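Local atomic coordinates of alpha-1,3-glucanase (Bacillus circulans, PDB entry 5ZRU), a protein that hydrolyses the alpha-1,3-glucosidic bonds of alpha-1,3-glucan by its GH87 catalytic unit, the part of the longer protein described here. Residues N491-I495 with N516-I520; T497-A501 with P536-A540; F135-E139 with R347-A351. All coordinates share one frame; numbering follows the deposited sequence.

Contact 1: N491-I495 with N516-I520; sequences NIDII and NNINI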
loop_
_atom_site.group_PDB
_atom_site.type_symbol
_atom_site.label_atom_id
_atom_site.label_comp_id
_atom_site.label_asym_id
_atom_site.label_seq_id
_atom_site.Cartn_x
_atom_site.Cartn_y
_atom_site.Cartn_z
ATOM N N ASN A 491 10.936 -11.426 17.341
ATOM C CA ASN A 491 11.616 -11.812 16.103
ATOM C C ASN A 491 11.457 -10.723 15.038
ATOM O O ASN A 491 10.856 -10.927 13.983
ATOM C CB ASN A 491 11.092 -13.159 15.592
ATOM C CG ASN A 491 11.606 -14.332 16.407
ATOM O OD1 ASN A 491 12.790 -14.385 16.762
ATOM N ND2 ASN A 491 10.724 -15.282 16.699
ATOM N N ILE A 492 11.987 -9.544 15.340
ATOM C CA ILE A 492 11.927 -8.411 14.418
ATOM C C ILE A 492 13.348 -8.052 14.028
ATOM O O ILE A 492 14.196 -7.842 14.903
ATOM C CB ILE A 492 11.232 -7.180 15.033
ATOM C CG1 ILE A 492 9.934 -7.556 15.764
ATOM C CG2 ILE A 492 11.017 -6.093 13.961
ATOM C CD1 ILE A 492 8.798 -7.983 14.872
ATOM N N ASP A 493 13.598 -7.944 12.724
ATOM C CA ASP A 493 14.877 -7.465 12.214
ATOM C C ASP A 493 14.665 -6.065 11.664
ATOM O O ASP A 493 13.808 -5.864 10.796
ATOM C CB ASP A 493 15.421 -8.398 11.135
ATOM C CG ASP A 493 15.766 -9.767 11.688
ATOM O OD1 ASP A 493 16.843 -9.905 12.298
ATOM O OD2 ASP A 493 14.940 -10.688 11.543
ATOM N N ILE A 494 15.428 -5.103 12.181
ATOM C CA ILE A 494 15.283 -3.696 11.822
ATOM C C ILE A 494 16.612 -3.239 11.238
ATOM O O ILE A 494 17.594 -3.072 11.975
ATOM C CB ILE A 494 14.877 -2.826 13.021
ATOM C CG1 ILE A 494 13.836 -3.548 13.902
ATOM C CG2 ILE A 494 14.307 -1.500 12.535
ATOM C CD1 ILE A 494 13.361 -2.738 15.127
ATOM N N ILE A 495 16.635 -2.996 9.928
ATOM C CA ILE A 495 17.873 -2.832 9.172
ATOM C C ILE A 495 17.952 -1.433 8.574
ATOM O O ILE A 495 17.017 -0.984 7.899
ATOM C CB ILE A 495 17.977 -3.897 8.067
ATOM C CG1 ILE A 495 17.942 -5.294 8.700
ATOM C CG2 ILE A 495 19.211 -3.670 7.203
ATOM C CD1 ILE A 495 17.516 -6.363 7.740
ATOM N N ASN A 516 10.994 -9.039 22.245
ATOM C CA ASN A 516 11.824 -10.233 22.358
ATOM C C ASN A 516 12.512 -10.532 21.031
ATOM O O ASN A 516 11.896 -10.420 19.968
ATOM C CB ASN A 516 10.984 -11.443 22.801
ATOM C CG ASN A 516 10.396 -11.270 24.203
ATOM O OD1 ASN A 516 10.964 -10.584 25.050
ATOM N ND2 ASN A 516 9.249 -11.878 24.439
ATOM N N ASN A 517 13.794 -10.902 21.091
ATOM C CA ASN A 517 14.545 -11.344 19.908
ATOM C C ASN A 517 14.530 -10.274 18.814
ATOM O O ASN A 517 14.145 -10.530 17.674
ATOM C CB ASN A 517 14.001 -12.672 19.357
ATOM C CG ASN A 517 13.747 -13.718 20.445
ATOM O OD1 ASN A 517 14.468 -13.792 21.441
ATOM N ND2 ASN A 517 12.718 -14.538 20.245
ATOM N N ILE A 518 14.948 -9.063 19.174
ATOM C CA ILE A 518 15.033 -7.938 18.246
ATOM C C ILE A 518 16.474 -7.807 17.769
ATOM O O ILE A 518 17.405 -7.823 18.586
ATOM C CB ILE A 518 14.571 -6.630 18.912
ATOM C CG1 ILE A 518 13.223 -6.813 19.638
ATOM C CG2 ILE A 518 14.532 -5.486 17.885
ATOM C CD1 ILE A 518 12.073 -7.261 18.773
ATOM N N ASN A 519 16.665 -7.662 16.457
ATOM C CA ASN A 519 17.980 -7.383 15.882
ATOM C C ASN A 519 17.945 -6.023 15.203
ATOM O O ASN A 519 17.193 -5.826 14.242
ATOM C CB ASN A 519 18.397 -8.459 14.877
ATOM C CG ASN A 519 18.528 -9.823 15.517
ATOM O OD1 ASN A 519 19.164 -9.971 16.562
ATOM N ND2 ASN A 519 17.916 -10.831 14.895
ATOM N N ILE A 520 18.777 -5.101 15.682
ATOM C CA ILE A 520 18.841 -3.745 15.152
ATOM C C ILE A 520 20.204 -3.571 14.508
ATOM O O ILE A 520 21.235 -3.526 15.197
ATOM C CB ILE A 520 18.607 -2.696 16.245
ATOM C CG1 ILE A 520 17.254 -2.957 16.910
ATOM C CG2 ILE A 520 18.685 -1.293 15.647
ATOM C CD1 ILE A 520 16.932 -2.060 18.151
HETATM O O HOH W 1 15.042 -13.104 15.914
#

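Contact 2: T497-A501 with P536-A540; sequences TQRSA and PHPGA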
loop_
_atom_site.group_PDB
_atom_site.type_symbol
_atom_site.label_atom_id
_atom_site.label_comp_id
_atom_site.label_asym_id
_atom_site.label_seq_id
_atom_site.Cartn_x
_atom_site.Cartn_y
_atom_site.Cartn_z
ATOM N N THR A 497 17.976 1.775 9.632
ATOM C CA THR A 497 16.947 2.741 9.989
ATOM C C THR A 497 17.446 4.171 9.778
ATOM O O THR A 497 18.615 4.486 10.024
ATOM C CB THR A 497 16.512 2.523 11.439
ATOM O OG1 THR A 497 15.795 1.278 11.536
ATOM C CG2 THR A 497 15.616 3.667 11.926
ATOM N N GLN A 498 16.540 5.033 9.309
ATOM C CA GLN A 498 16.896 6.415 8.986
ATOM C C GLN A 498 17.291 7.192 10.235
ATOM O O GLN A 498 18.369 7.797 10.285
ATOM C CB GLN A 498 15.725 7.092 8.258
ATOM C CG GLN A 498 15.342 6.355 6.953
ATOM C CD GLN A 498 14.268 7.065 6.143
ATOM O OE1 GLN A 498 14.108 8.285 6.228
ATOM N NE2 GLN A 498 13.523 6.297 5.351
ATOM N N ARG A 499 16.424 7.213 11.249
ATOM C CA ARG A 499 16.774 7.856 12.514
ATOM C C ARG A 499 16.843 6.784 13.606
ATOM O O ARG A 499 17.730 5.933 13.555
ATOM C CB ARG A 499 15.789 8.987 12.851
ATOM C CG ARG A 499 16.276 9.919 13.991
ATOM C CD ARG A 499 17.621 10.615 13.656
ATOM N NE ARG A 499 17.964 11.636 14.655
ATOM C CZ ARG A 499 17.433 12.856 14.676
ATOM N NH1 ARG A 499 16.556 13.210 13.748
ATOM N NH2 ARG A 499 17.785 13.733 15.617
ATOM N N SER A 500 15.944 6.784 14.590
ATOM C CA SER A 500 16.006 5.774 15.643
ATOM C C SER A 500 15.148 4.557 15.300
ATOM O O SER A 500 14.076 4.683 14.703
ATOM C CB SER A 500 15.579 6.352 16.999
ATOM O OG SER A 500 16.510 7.336 17.435
ATOM N N ALA A 501 15.630 3.370 15.681
ATOM C CA ALA A 501 14.919 2.142 15.320
ATOM C C ALA A 501 13.588 2.016 16.058
ATOM O O ALA A 501 12.561 1.687 15.455
ATOM C CB ALA A 501 15.798 0.915 15.596
ATOM N N PRO A 536 19.447 17.746 20.137
ATOM C CA PRO A 536 20.018 17.095 18.950
ATOM C C PRO A 536 20.682 15.773 19.296
ATOM O O PRO A 536 21.256 15.602 20.373
ATOM C CB PRO A 536 21.051 18.112 18.444
ATOM C CG PRO A 536 20.616 19.409 19.011
ATOM C CD PRO A 536 19.992 19.106 20.331
ATOM N N HIS A 537 20.603 14.830 18.361
ATOM C CA HIS A 537 21.148 13.502 18.622
ATOM C C HIS A 537 21.216 12.684 17.345
ATOM O O HIS A 537 20.351 12.833 16.473
ATOM C CB HIS A 537 20.297 12.757 19.651
ATOM C CG HIS A 537 18.888 12.494 19.204
ATOM N ND1 HIS A 537 17.877 13.419 19.343
ATOM C CD2 HIS A 537 18.319 11.404 18.629
ATOM C CE1 HIS A 537 16.746 12.911 18.884
ATOM N NE2 HIS A 537 16.987 11.689 18.443
ATOM N N PRO A 538 22.218 11.818 17.196
ATOM C CA PRO A 538 22.188 10.834 16.110
ATOM C C PRO A 538 21.127 9.787 16.399
ATOM O O PRO A 538 20.735 9.576 17.543
ATOM C CB PRO A 538 23.591 10.211 16.133
ATOM C CG PRO A 538 24.391 11.027 17.136
ATOM C CD PRO A 538 23.398 11.649 18.062
ATOM N N GLY A 539 20.665 9.122 15.342
ATOM C CA GLY A 539 19.662 8.085 15.530
ATOM C C GLY A 539 20.180 6.978 16.434
ATOM O O GLY A 539 21.342 6.569 16.348
ATOM N N ALA A 540 19.306 6.492 17.307
ATOM C CA ALA A 540 19.643 5.478 18.295
ATOM C C ALA A 540 18.921 4.160 18.022
ATOM O O ALA A 540 17.995 4.074 17.211
ATOM C CB ALA A 540 19.291 5.968 19.703
HETATM O O HOH W 2 15.432 9.714 17.444
#

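Contact 3: F135-E139 with R347-A351; sequences FRFDE and RNNLA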
loop_
_atom_site.group_PDB
_atom_site.type_symbol
_atom_site.label_atom_id
_atom_site.label_comp_id
_atom_site.label_asym_id
_atom_site.label_seq_id
_atom_site.Cartn_x
_atom_site.Cartn_y
_atom_site.Cartn_z
ATOM N N PHE A 135 4.577 11.213 -3.345
ATOM C CA PHE A 135 3.892 10.426 -4.383
ATOM C C PHE A 135 4.514 10.711 -5.755
ATOM O O PHE A 135 3.814 10.888 -6.750
ATOM C CB PHE A 135 2.379 10.725 -4.386
ATOM C CG PHE A 135 1.510 9.683 -5.095
ATOM C CD1 PHE A 135 2.057 8.562 -5.709
ATOM C CD2 PHE A 135 0.132 9.852 -5.135
ATOM C CE1 PHE A 135 1.229 7.623 -6.358
ATOM C CE2 PHE A 135 -0.699 8.922 -5.767
ATOM C CZ PHE A 135 -0.146 7.808 -6.387
ATOM N N ARG A 136 5.848 10.774 -5.812
ATOM C CA ARG A 136 6.492 11.084 -7.084
ATOM C C ARG A 136 6.583 9.881 -8.015
ATOM O O ARG A 136 6.808 10.066 -9.218
ATOM C CB ARG A 136 7.879 11.687 -6.827
ATOM C CG ARG A 136 7.788 13.133 -6.311
ATOM C CD ARG A 136 9.129 13.655 -5.791
ATOM N NE ARG A 136 9.388 13.127 -4.455
ATOM C CZ ARG A 136 10.172 13.709 -3.553
ATOM N NH1 ARG A 136 10.802 14.848 -3.841
ATOM N NH2 ARG A 136 10.309 13.160 -2.359
ATOM N N PHE A 137 6.406 8.659 -7.503
ATOM C CA PHE A 137 6.463 7.466 -8.334
ATOM C C PHE A 137 5.070 6.863 -8.511
ATOM O O PHE A 137 4.155 7.088 -7.712
ATOM C CB PHE A 137 7.435 6.429 -7.747
ATOM C CG PHE A 137 8.891 6.763 -7.977
ATOM C CD1 PHE A 137 9.559 7.648 -7.135
ATOM C CD2 PHE A 137 9.583 6.202 -9.045
ATOM C CE1 PHE A 137 10.903 7.970 -7.352
ATOM C CE2 PHE A 137 10.930 6.518 -9.281
ATOM C CZ PHE A 137 11.593 7.396 -8.434
ATOM N N ASP A 138 4.922 6.104 -9.594
ATOM C CA ASP A 138 3.669 5.444 -9.941
ATOM C C ASP A 138 4.025 4.163 -10.683
ATOM O O ASP A 138 5.198 3.883 -10.934
ATOM C CB ASP A 138 2.775 6.364 -10.792
ATOM C CG ASP A 138 1.291 5.980 -10.729
ATOM O OD1 ASP A 138 0.936 4.991 -10.055
ATOM O OD2 ASP A 138 0.471 6.674 -11.362
ATOM N N GLU A 139 3.008 3.387 -11.062
ATOM C CA GLU A 139 3.246 2.146 -11.789
ATOM C C GLU A 139 2.335 2.060 -13.002
ATOM O O GLU A 139 1.271 2.689 -13.048
ATOM C CB GLU A 139 3.034 0.912 -10.891
ATOM C CG GLU A 139 4.064 0.822 -9.782
ATOM C CD GLU A 139 3.930 -0.435 -8.952
ATOM O OE1 GLU A 139 3.079 -1.290 -9.261
ATOM O OE2 GLU A 139 4.672 -0.550 -7.972
ATOM N N ARG A 347 -1.935 -0.711 -4.460
ATOM C CA ARG A 347 -0.769 0.126 -4.724
ATOM C C ARG A 347 -1.179 1.507 -5.200
ATOM O O ARG A 347 -2.248 1.687 -5.784
ATOM C CB ARG A 347 0.149 -0.504 -5.784
ATOM C CG ARG A 347 0.600 -1.940 -5.470
ATOM C CD ARG A 347 1.576 -2.422 -6.549
ATOM N NE ARG A 347 2.085 -3.773 -6.295
ATOM C CZ ARG A 347 2.546 -4.573 -7.249
ATOM N NH1 ARG A 347 2.552 -4.142 -8.512
ATOM N NH2 ARG A 347 2.997 -5.801 -6.955
ATOM N N ASN A 348 -0.315 2.489 -4.939
ATOM C CA ASN A 348 -0.451 3.815 -5.550
ATOM C C ASN A 348 -1.803 4.452 -5.244
ATOM O O ASN A 348 -2.398 5.115 -6.094
ATOM C CB ASN A 348 -0.236 3.732 -7.064
ATOM C CG ASN A 348 0.981 2.945 -7.425
ATOM O OD1 ASN A 348 2.085 3.249 -6.969
ATOM N ND2 ASN A 348 0.797 1.907 -8.243
ATOM N N ASN A 349 -2.297 4.264 -4.027
ATOM C CA ASN A 349 -3.495 4.961 -3.594
ATOM C C ASN A 349 -3.108 6.223 -2.825
ATOM O O ASN A 349 -1.999 6.335 -2.280
ATOM C CB ASN A 349 -4.377 4.046 -2.741
ATOM C CG ASN A 349 -4.768 2.777 -3.476
ATOM O OD1 ASN A 349 -5.635 2.800 -4.358
ATOM N ND2 ASN A 349 -4.115 1.654 -3.129
ATOM N N LEU A 350 -4.035 7.190 -2.820
ATOM C CA LEU A 350 -3.770 8.512 -2.253
ATOM C C LEU A 350 -3.743 8.506 -0.729
ATOM O O LEU A 350 -3.230 9.456 -0.127
ATOM C CB LEU A 350 -4.825 9.510 -2.749
ATOM C CG LEU A 350 -4.713 9.834 -4.241
ATOM C CD1 LEU A 350 -6.033 10.300 -4.815
ATOM C CD2 LEU A 350 -3.618 10.895 -4.486
ATOM N N ALA A 351 -4.270 7.457 -0.098
ATOM C CA ALA A 351 -4.254 7.317 1.357
ATOM C C ALA A 351 -4.062 5.843 1.719
ATOM O O ALA A 351 -3.242 5.175 1.090
ATOM C CB ALA A 351 -5.540 7.882 1.974
HETATM O O HOH W 3 4.680 2.001 -6.768
#

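Contact 1: N491-I495 with N516-I520
I492 to I494 and I518 to I520 run side by side as parallel strands, with axes 4.8 Å apart and in register as I492–I518, D493–N519 and I494–I520. Backbone hydrogen bonds hold this register. N519 N donates to I492 O, and N519 O accepts from I494 N at 2.8 Å; both bonds are nearly straight. At the corner, N491 N donates to N516 O, while I492 N reaches N517 O only weakly.

Polar side chains line one face. D493 and N519 lie alongside each other, and N519 ND2 donates to D493 OD1 at 3.0 Å, meeting the oxygen on its syn side but 30° out of the carboxylate plane. Both polar atoms of the N519 amide are engaged, its OD1 bonding to T557; the second oxygen of D493 forms a salt bridge with R12. Where the chain turns, N491 and N517 also run alongside each other, their amide planes moderately tilted. A water bridges N491 OD1, at 2.7 Å, and N517 O, while N517 OD1 is bonded to N555.

Isoleucines fill the other, buried face. With CG1 beside the backbone N in both I492 and I518 (chi1 -45° and -49°), the two side chains point the same way, and I518 CD1 lies 3.7 Å from I492 CG1. I494 CD1 rests on I518 CG2 at 4.1 Å.

N491 and N517 both adopt left-handed backbone conformations where the chain turns from one face to the next. Such in-register coils, with like side chains stacked from turn to turn, are the hallmark of the parallel beta-helix of pectate lyase-like domains.

Contact 2: T497-A501 with P536-A540
R499 brings NH2 of its guanidinium over the face of the H537 imidazole, 3.5 Å above the ring plane and over the centre, with the two flat groups 37° apart. The same NH2 turns to the backbone of that residue and donates to H537 O at 2.9 Å, in the carbonyl plane; NE adds a weak second bond to this oxygen. A bend at chi2 (60°) swings the arginine chain past G539, whose CA lies 3.8 Å from R499 CD. T530 O and S464 OG hold the outer nitrogens. These are loops leaving successive coils of the beta-helix, ahead of strands 502-505 and 542-544, which pair on its next face. A leucine in place of R499 would probably leave H537 O, T530 O and S464 OG without their donor and remove the charged NH2 from over the imidazole. At the ring edge, a water in the imidazole plane joins H537 NE2 to S500 OG, while ND1 is bonded to S535 O. The serine hydroxyl, beside its own backbone N (chi1 -66°), accepts a nearly straight bond from A540 N at 2.9 Å. A501 N returns the link to A540 O at 2.9 Å.

Contact 3: F135-E139 with R347-A351
R347 extends its side chain toward E139 and donates from NH1 to E139 OE1 at 3.0 Å, forming a salt bridge. The oxygen offers its syn lone pair but lies 29° out of the guanidinium plane, and the two flat groups are steeply turned against each other, so this is a single-point link. Each ion has another partner: E139 OE2 pairs with R371 and R347 NE bonds to S369. Lying between two arginines, the buried glutamate is likely to stay ionised.

N348, in a left-handed backbone conformation as the chain leaves strand 345-347, sets its amide against D138 and E139, with its plane 73° from each carboxylate. D138 OD1 approaches N348 CG at 3.3 Å without bonding to the amide; it serves H318 instead, and weakly E139 N. N348 ND2 passes 3.6 Å from E139 CB and donates to E317. On the other branch, N348 OD1 takes a bond from N372 and another from a water, 2.9 Å away, that also donates to E139 OE2. Here the all-beta D1 domain, whose family clan is that of galactose-binding-like folds, meets the beta-helix of D2, strand 132-144 running against the loop after strand 345-347. The carbonyl of N348 lies close to the ring of F135, with O 3.5 Å from CZ.

L350 reaches the edge of that ring, its CD2 in the ring plane and 3.7 Å from F135 CE2. With CG anti to the backbone N (chi1 -162°), F135 carries its ring across toward D2, while its backbone is bonded to W116, a calcium ligand.

In the fold
From the N terminus, the chain first lays down 135-139 in D1, then passes through the early coils of D2 before 347-351 closes contact 3 across 207 intervening residues. This contact joins the two domains near the centre of the molecule. Farther on, contacts 1 and 2 alternate along the sequence: 491-495 and 497-501 both precede 516-520 and 536-540, so their loops cross. Contact 1 ties one face of neighbouring beta-helix coils, and contact 2 ties the loops that follow it. They meet where A501 CB packs 3.6 Å from I520 CG2. Contact 3 stands apart, its centre about 29 Å from that of contact 1 and about 27 Å from that of contact 2.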